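Predicted acetamidase/formamidase (Thermoanaerobacter tengcongensis, PDB 3TKK) probably hydrolyses carbon-nitrogen bonds other than peptide bonds in linear amides, and binds zinc and calcium ions. Local coordinates at residues I13-K18 against K142-C148; P22-S28 against G64-E69. All blocks are in the same frame, centred on the assembly; numbering follows the deposited sequence.

Interaction 1. Residues I13-K18 against K142-C148; sequences IFAFSK and KEGSINC
Phe16 and Cys148 meet at the inner end of this contact, where the thiol lies obliquely off the ring, SG of Cys148 4.7 Å from the centroid of the Phe16 ring and 56° from its normal. CE1 of Phe16 comes nearest, 3.8 Å from Cys148 SG. With CG of Phe16 anti to its own carbonyl carbon (chi1 -73°), the ring swings back along its strand and brings CD1 and CE1 to the sulfur, while the carbonyl O of Ile146 sits at the ring edge, near its plane. Ala181 and Pro141 also pack on Phe16, and His154 meets it ring to ring. Ile13 adds a looser apolar touch on the thiol.

The backbones here form a minimal two-stranded antiparallel ladder, strand 15-16 against strand 146-147. Phe16 and Ile146 are its hydrogen-bonded pair: Phe16 N gives to Ile146 O (2.8 Å), and Ile146 N returns a straighter bond to Phe16 O (3.0 Å, 171° at the hydrogen). Ala15 and Asn147, the non-hydrogen-bonded pair, face the other way, and there the Ala15 methyl lies 3.2 Å from Ser145 OG.

Toward the surface, beyond the strands, the two segments part, and a water accepts from Lys18 N and donates to Glu143 O. The Lys18 and Glu143 side chains cross obliquely: CE of Lys18 lies 3.1 Å from Glu143 OE1, nearer than the amine, and the bend at the end of the lysine chain sets the direction of NZ alone. NZ of Lys18 makes a long salt bridge of 3.4 Å to Glu143 OE1.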
ATOM      1  N   ILE A  13      -2.905  28.789 -10.141  1.00 21.65           N
ATOM      2  CA  ILE A  13      -1.442  28.950 -10.072  1.00 21.95           C
ATOM      3  C   ILE A  13      -0.772  27.715 -10.667  1.00 22.90           C
ATOM      4  O   ILE A  13      -1.367  26.616 -10.706  1.00 23.13           O
ATOM      5  CB  ILE A  13      -1.026  28.988  -8.629  1.00 21.72           C
ATOM      6  CG1 ILE A  13      -1.441  27.664  -7.929  1.00 24.91           C
ATOM      7  CG2 ILE A  13      -1.646  30.289  -7.903  1.00 26.76           C
ATOM      8  CD1 ILE A  13      -1.188  27.749  -6.547  1.00 26.09           C
ATOM      9  N   PHE A  14       0.518  27.820 -10.984  1.00 23.22           N
ATOM     10  CA  PHE A  14       1.217  26.668 -11.494  1.00 27.37           C
ATOM     11  C   PHE A  14       2.259  26.169 -10.468  1.00 27.93           C
ATOM     12  O   PHE A  14       2.814  25.110 -10.627  1.00 25.53           O
ATOM     13  CB  PHE A  14       1.887  27.052 -12.880  1.00 31.68           C
ATOM     14  CG  PHE A  14       0.837  27.164 -13.984  1.00 34.54           C
ATOM     15  CD1 PHE A  14       0.259  25.991 -14.511  1.00 33.89           C
ATOM     16  CD2 PHE A  14       0.333  28.407 -14.357  1.00 35.01           C
ATOM     17  CE1 PHE A  14      -0.731  26.074 -15.467  1.00 37.70           C
ATOM     18  CE2 PHE A  14      -0.687  28.531 -15.284  1.00 38.19           C
ATOM     19  CZ  PHE A  14      -1.234  27.352 -15.869  1.00 38.16           C
ATOM     20  N   ALA A  15       2.595  26.982  -9.467  1.00 27.39           N
ATOM     21  CA  ALA A  15       3.529  26.505  -8.450  1.00 23.79           C
ATOM     22  C   ALA A  15       3.017  26.987  -7.132  1.00 23.67           C
ATOM     23  O   ALA A  15       2.411  28.072  -7.099  1.00 27.90           O
ATOM     24  CB  ALA A  15       4.983  27.120  -8.741  1.00 22.95           C
ATOM     25  N   PHE A  16       3.246  26.241  -6.037  1.00 22.58           N
ATOM     26  CA  PHE A  16       2.799  26.725  -4.667  1.00 25.23           C
ATOM     27  C   PHE A  16       3.861  27.680  -4.183  1.00 27.51           C
ATOM     28  O   PHE A  16       5.057  27.305  -4.151  1.00 25.71           O
ATOM     29  CB  PHE A  16       2.587  25.558  -3.698  1.00 24.31           C
ATOM     30  CG  PHE A  16       1.358  24.783  -3.998  1.00 23.67           C
ATOM     31  CD1 PHE A  16       1.291  23.916  -5.080  1.00 26.88           C
ATOM     32  CD2 PHE A  16       0.196  24.969  -3.213  1.00 26.56           C
ATOM     33  CE1 PHE A  16       0.033  23.191  -5.353  1.00 22.46           C
ATOM     34  CE2 PHE A  16      -1.018  24.286  -3.463  1.00 23.77           C
ATOM     35  CZ  PHE A  16      -1.092  23.428  -4.577  1.00 22.28           C
ATOM     36  N   SER A  17       3.490  28.934  -3.908  1.00 24.20           N
ATOM     37  CA  SER A  17       4.565  29.883  -3.588  1.00 29.28           C
ATOM     38  C   SER A  17       3.966  30.903  -2.654  1.00 31.72           C
ATOM     39  O   SER A  17       2.804  31.300  -2.815  1.00 29.63           O
ATOM     40  CB  SER A  17       5.107  30.587  -4.857  1.00 28.41           C
ATOM     41  OG  SER A  17       5.898  31.725  -4.429  1.00 29.92           O
ATOM     42  N   LYS A  18       4.750  31.334  -1.685  1.00 31.93           N
ATOM     43  CA  LYS A  18       4.274  32.346  -0.726  1.00 32.89           C
ATOM     44  C   LYS A  18       4.026  33.673  -1.417  1.00 34.39           C
ATOM     45  O   LYS A  18       3.376  34.558  -0.836  1.00 34.71           O
ATOM     46  CB  LYS A  18       5.311  32.608   0.366  1.00 34.78           C
ATOM     47  CG  LYS A  18       6.627  33.178  -0.154  1.00 38.89           C
ATOM     48  CD  LYS A  18       7.501  33.535   1.040  1.00 44.15           C
ATOM     49  CE  LYS A  18       8.935  33.436   0.655  1.00 46.83           C
ATOM     50  NZ  LYS A  18       9.380  34.862   0.128  1.00 45.63           N
ATOM     51  N   LYS A 142       7.164  27.232   3.084  1.00 35.19           N
ATOM     52  CA  LYS A 142       7.824  28.289   3.854  1.00 39.71           C
ATOM     53  C   LYS A 142       8.636  29.162   2.922  1.00 41.09           C
ATOM     54  O   LYS A 142       8.511  30.350   2.911  1.00 43.37           O
ATOM     55  CB  LYS A 142       8.710  27.643   4.917  1.00 42.93           C
ATOM     56  CG  LYS A 142       9.083  28.560   6.105  1.00 50.54           C
ATOM     57  CD  LYS A 142       9.793  27.624   7.138  1.00 53.37           C
ATOM     58  CE  LYS A 142      11.229  28.088   7.529  1.00 56.34           C
ATOM     59  NZ  LYS A 142      11.994  26.814   7.846  1.00 56.40           N
ATOM     60  N   GLU A 143       9.413  28.586   2.043  1.00 43.58           N
ATOM     61  CA  GLU A 143      10.309  29.464   1.285  1.00 47.88           C
ATOM     62  C   GLU A 143      10.199  29.351  -0.251  1.00 47.37           C
ATOM     63  O   GLU A 143       9.338  30.009  -0.853  1.00 42.75           O
ATOM     64  CB  GLU A 143      11.751  29.320   1.806  1.00 52.58           C
ATOM     65  CG  GLU A 143      12.738  30.451   1.311  1.00 59.54           C
ATOM     66  CD  GLU A 143      12.125  31.881   1.379  1.00 62.25           C
ATOM     67  OE1 GLU A 143      11.839  32.506   0.310  1.00 62.46           O
ATOM     68  OE2 GLU A 143      11.918  32.384   2.512  1.00 63.66           O
ATOM     69  N   GLY A 144      11.082  28.573  -0.896  1.00 46.98           N
ATOM     70  CA  GLY A 144      11.172  28.609  -2.376  1.00 45.74           C
ATOM     71  C   GLY A 144       9.881  28.020  -2.964  1.00 46.56           C
ATOM     72  O   GLY A 144       9.322  27.025  -2.426  1.00 41.95           O
ATOM     73  N   SER A 145       9.435  28.626  -4.062  1.00 43.19           N
ATOM     74  CA  SER A 145       8.433  28.086  -4.943  1.00 43.58           C
ATOM     75  C   SER A 145       8.563  26.564  -5.270  1.00 41.76           C
ATOM     76  O   SER A 145       9.673  26.045  -5.546  1.00 40.25           O
ATOM     77  CB  SER A 145       8.462  28.892  -6.256  1.00 45.01           C
ATOM     78  OG  SER A 145       7.478  28.376  -7.141  1.00 46.16           O
ATOM     79  N   ILE A 146       7.428  25.867  -5.254  1.00 37.03           N
ATOM     80  CA  ILE A 146       7.405  24.477  -5.647  1.00 36.86           C
ATOM     81  C   ILE A 146       6.338  24.187  -6.691  1.00 35.82           C
ATOM     82  O   ILE A 146       5.170  24.231  -6.442  1.00 29.14           O
ATOM     83  CB  ILE A 146       7.343  23.512  -4.423  1.00 36.49           C
ATOM     84  CG1 ILE A 146       8.602  23.726  -3.539  1.00 36.11           C
ATOM     85  CG2 ILE A 146       7.272  22.007  -4.895  1.00 35.14           C
ATOM     86  CD1 ILE A 146       8.591  23.004  -2.113  1.00 34.93           C
ATOM     87  N   ASN A 147       6.786  23.885  -7.890  1.00 39.24           N
ATOM     88  CA  ASN A 147       5.850  23.521  -8.964  1.00 41.17           C
ATOM     89  C   ASN A 147       4.726  22.562  -8.561  1.00 39.02           C
ATOM     90  O   ASN A 147       5.011  21.536  -7.925  1.00 34.65           O
ATOM     91  CB  ASN A 147       6.681  22.877 -10.085  1.00 47.29           C
ATOM     92  CG  ASN A 147       5.895  22.715 -11.367  1.00 51.30           C
ATOM     93  OD1 ASN A 147       5.224  21.678 -11.611  1.00 53.15           O
ATOM     94  ND2 ASN A 147       5.969  23.739 -12.214  1.00 54.31           N
ATOM     95  N   CYS A 148       3.477  22.893  -8.986  1.00 35.72           N
ATOM     96  CA  CYS A 148       2.258  22.098  -8.830  1.00 38.43           C
ATOM     97  C   CYS A 148       2.339  20.608  -8.981  1.00 33.65           C
ATOM     98  O   CYS A 148       1.585  19.904  -8.338  1.00 36.07           O
ATOM     99  CB  CYS A 148       1.183  22.649  -9.800  1.00 41.54           C
ATOM    100  SG  CYS A 148       0.587  24.083  -8.980  1.00 50.75           S
TER
HETATM  101  O   HOH W   1       6.867  29.761  -0.548  1.00 12.48           O

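Interaction 2. Residues P22-S28 against G64-E69; sequences PAISVKS and GPIFVE
Val26 and Ile66 bring their CG2 methyls to 3.6 Å, their side chains crossing at an angle on the face of the sheet that also carries Ile24 and Val68. CG2 of Val26 also meets CG2 of Val68 at 3.9 Å, so one methyl bridges two residues of the neighbouring strand. Tyr5 and Leu32, from strands 4-7 and 31-36, close over this apolar face. On the other face Pro22 runs alongside Phe67, its CB 3.7 Å from Phe67 CB; the Phe67 ring, with CG anti to the backbone N (chi1 -175°), leads away from the partner strand, leaving Ser25 OG beside its CB and CD2.

Backbone bonds join 24-27 and 64-69 as parallel strands of a mixed sheet, in which 62-69 also pairs antiparallel with strand 180-186. Ala23 N gives to Pro65 O (2.8 Å); then Ile24 O accepts from Phe67 N, Val26 N gives to Phe67 O, and Val26 O accepts from Glu69 N (2.7 Å). Beyond them a water accepts from Ser28 N and donates to Glu69 O.

The charged pair lies side by side: Lys27 NZ reaches Glu69 OE1 on its syn side at 3.0 Å, 22° out of the carboxylate plane. An alanine in place of Glu69, lacking the carboxylate and the CG that lies against Val26 O, would probably leave the Lys27 amine without its mate and free to swing.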
ATOM      1  N   PRO A  22      -3.398  36.166  -3.149  1.00 26.17           N
ATOM      2  CA  PRO A  22      -4.633  35.465  -2.801  1.00 25.81           C
ATOM      3  C   PRO A  22      -5.683  35.830  -3.831  1.00 24.78           C
ATOM      4  O   PRO A  22      -5.814  37.010  -4.254  1.00 25.67           O
ATOM      5  CB  PRO A  22      -5.053  36.111  -1.468  1.00 26.92           C
ATOM      6  CG  PRO A  22      -3.835  36.630  -0.887  1.00 29.11           C
ATOM      7  CD  PRO A  22      -2.917  37.042  -2.057  1.00 26.10           C
ATOM      8  N   ALA A  23      -6.402  34.804  -4.251  1.00 24.10           N
ATOM      9  CA  ALA A  23      -7.502  34.997  -5.236  1.00 24.64           C
ATOM     10  C   ALA A  23      -8.667  35.509  -4.431  1.00 24.88           C
ATOM     11  O   ALA A  23      -9.529  36.231  -4.935  1.00 25.60           O
ATOM     12  CB  ALA A  23      -7.869  33.635  -5.930  1.00 23.64           C
ATOM     13  N   ILE A  24      -8.686  35.123  -3.164  1.00 24.59           N
ATOM     14  CA  ILE A  24      -9.843  35.476  -2.305  1.00 25.13           C
ATOM     15  C   ILE A  24      -9.383  35.207  -0.842  1.00 24.98           C
ATOM     16  O   ILE A  24      -8.448  34.402  -0.596  1.00 24.28           O
ATOM     17  CB  ILE A  24     -11.060  34.648  -2.663  1.00 24.96           C
ATOM     18  CG1 ILE A  24     -12.294  35.137  -1.916  1.00 25.80           C
ATOM     19  CG2 ILE A  24     -10.814  33.086  -2.440  1.00 23.94           C
ATOM     20  CD1 ILE A  24     -13.617  34.259  -2.333  1.00 26.18           C
ATOM     21  N   SER A  25      -9.927  36.004   0.058  1.00 25.79           N
ATOM     22  CA  SER A  25      -9.810  35.832   1.508  1.00 26.37           C
ATOM     23  C   SER A  25     -11.112  35.327   2.109  1.00 26.24           C
ATOM     24  O   SER A  25     -12.182  35.873   1.821  1.00 27.70           O
ATOM     25  CB  SER A  25      -9.479  37.191   2.217  1.00 28.92           C
ATOM     26  OG  SER A  25      -8.153  37.486   2.020  1.00 33.33           O
ATOM     27  N   VAL A  26     -11.002  34.310   2.968  1.00 26.32           N
ATOM     28  CA  VAL A  26     -12.124  33.740   3.646  1.00 26.25           C
ATOM     29  C   VAL A  26     -11.683  33.602   5.132  1.00 27.43           C
ATOM     30  O   VAL A  26     -10.483  33.863   5.485  1.00 26.49           O
ATOM     31  CB  VAL A  26     -12.491  32.348   3.057  1.00 26.52           C
ATOM     32  CG1 VAL A  26     -12.748  32.425   1.523  1.00 25.22           C
ATOM     33  CG2 VAL A  26     -11.353  31.306   3.356  1.00 24.50           C
ATOM     34  N   LYS A  27     -12.643  33.199   5.970  1.00 27.28           N
ATOM     35  CA  LYS A  27     -12.365  32.994   7.399  1.00 28.38           C
ATOM     36  C   LYS A  27     -12.542  31.549   7.788  1.00 27.85           C
ATOM     37  O   LYS A  27     -13.212  30.723   7.070  1.00 28.97           O
ATOM     38  CB  LYS A  27     -13.328  33.848   8.308  1.00 29.38           C
ATOM     39  CG  LYS A  27     -13.454  35.322   7.914  1.00 32.71           C
ATOM     40  CD  LYS A  27     -14.572  36.050   8.805  1.00 36.37           C
ATOM     41  CE  LYS A  27     -14.899  37.449   8.292  1.00 39.66           C
ATOM     42  NZ  LYS A  27     -13.666  38.178   8.551  1.00 41.06           N
ATOM     43  N   SER A  28     -12.072  31.246   8.989  1.00 27.95           N
ATOM     44  CA  SER A  28     -12.134  29.833   9.460  1.00 27.60           C
ATOM     45  C   SER A  28     -13.599  29.484   9.566  1.00 29.17           C
ATOM     46  O   SER A  28     -14.392  30.245  10.172  1.00 29.62           O
ATOM     47  CB  SER A  28     -11.490  29.728  10.865  1.00 30.19           C
ATOM     48  OG  SER A  28     -11.638  28.383  11.311  1.00 30.91           O
ATOM     49  N   GLY A  64      -6.982  28.770  -6.923  1.00 21.06           N
ATOM     50  CA  GLY A  64      -6.489  29.417  -5.720  1.00 20.95           C
ATOM     51  C   GLY A  64      -5.447  30.502  -6.064  1.00 22.04           C
ATOM     52  O   GLY A  64      -5.289  30.934  -7.244  1.00 21.97           O
ATOM     53  N   PRO A  65      -4.732  30.994  -5.041  1.00 21.67           N
ATOM     54  CA  PRO A  65      -4.783  30.483  -3.678  1.00 21.30           C
ATOM     55  C   PRO A  65      -5.840  31.176  -2.833  1.00 22.07           C
ATOM     56  O   PRO A  65      -6.314  32.272  -3.145  1.00 22.43           O
ATOM     57  CB  PRO A  65      -3.350  30.758  -3.137  1.00 21.52           C
ATOM     58  CG  PRO A  65      -2.774  31.823  -4.075  1.00 22.26           C
ATOM     59  CD  PRO A  65      -3.741  32.054  -5.228  1.00 22.39           C
ATOM     60  N   ILE A  66      -6.317  30.463  -1.840  1.00 21.45           N
ATOM     61  CA  ILE A  66      -7.263  31.009  -0.886  1.00 22.00           C
ATOM     62  C   ILE A  66      -6.528  31.425   0.409  1.00 22.36           C
ATOM     63  O   ILE A  66      -5.837  30.615   1.040  1.00 21.99           O
ATOM     64  CB  ILE A  66      -8.224  29.872  -0.549  1.00 22.30           C
ATOM     65  CG1 ILE A  66      -8.913  29.403  -1.855  1.00 21.40           C
ATOM     66  CG2 ILE A  66      -9.202  30.278   0.607  1.00 22.34           C
ATOM     67  CD1 ILE A  66      -9.566  27.885  -1.702  1.00 20.90           C
ATOM     68  N   PHE A  67      -6.652  32.691   0.772  1.00 23.20           N
ATOM     69  CA  PHE A  67      -6.075  33.177   2.026  1.00 23.85           C
ATOM     70  C   PHE A  67      -7.110  32.933   3.080  1.00 24.08           C
ATOM     71  O   PHE A  67      -8.286  33.334   2.902  1.00 26.73           O
ATOM     72  CB  PHE A  67      -5.773  34.668   1.868  1.00 24.67           C
ATOM     73  CG  PHE A  67      -5.103  35.269   2.989  1.00 25.41           C
ATOM     74  CD1 PHE A  67      -3.699  35.535   2.947  1.00 25.87           C
ATOM     75  CD2 PHE A  67      -5.810  35.571   4.138  1.00 26.06           C
ATOM     76  CE1 PHE A  67      -3.056  36.153   4.007  1.00 28.80           C
ATOM     77  CE2 PHE A  67      -5.178  36.177   5.257  1.00 27.74           C
ATOM     78  CZ  PHE A  67      -3.800  36.522   5.187  1.00 30.05           C
ATOM     79  N   VAL A  68      -6.697  32.250   4.163  1.00 25.11           N
ATOM     80  CA  VAL A  68      -7.608  31.893   5.196  1.00 24.45           C
ATOM     81  C   VAL A  68      -7.239  32.737   6.392  1.00 26.60           C
ATOM     82  O   VAL A  68      -6.206  32.554   6.957  1.00 26.60           O
ATOM     83  CB  VAL A  68      -7.510  30.368   5.559  1.00 26.37           C
ATOM     84  CG1 VAL A  68      -8.396  30.071   6.782  1.00 25.10           C
ATOM     85  CG2 VAL A  68      -7.947  29.532   4.272  1.00 22.87           C
ATOM     86  N   GLU A  69      -8.095  33.674   6.758  1.00 26.39           N
ATOM     87  CA  GLU A  69      -7.821  34.556   7.905  1.00 28.83           C
ATOM     88  C   GLU A  69      -7.546  33.801   9.194  1.00 30.45           C
ATOM     89  O   GLU A  69      -8.346  32.985   9.538  1.00 31.38           O
ATOM     90  CB  GLU A  69      -8.978  35.562   8.128  1.00 28.91           C
ATOM     91  CG  GLU A  69      -8.783  36.724   7.133  1.00 32.64           C
ATOM     92  CD  GLU A  69      -9.872  37.790   7.124  1.00 35.84           C
ATOM     93  OE1 GLU A  69     -10.777  37.825   7.982  1.00 36.13           O
ATOM     94  OE2 GLU A  69      -9.794  38.607   6.192  1.00 37.68           O
TER
HETATM   95  O   HOH W   2     -10.683  33.138  10.604  1.00  4.21           O

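In the fold
The two contacts lie with their centres about 16 Å apart and meet at Ile13, whose CG2 packs 3.8 Å from both Gly64 O and Pro65 CD. Interaction 2 is nested in the chain between the segments of interaction 1: strand 15-16 is followed by 24-27, which pairs with 62-69 before the chain returns to 142-148. A backbone bond of Ile13 with Ala62 ties the two regions further. Interaction 1 is the nearer to the metals: the Cys148 side chain is about 6 Å from that of the calcium ligand Asn157, about 9 Å from a calcium ion and about 11 Å from the zinc ion. Interaction 2 lies away from the metal sites.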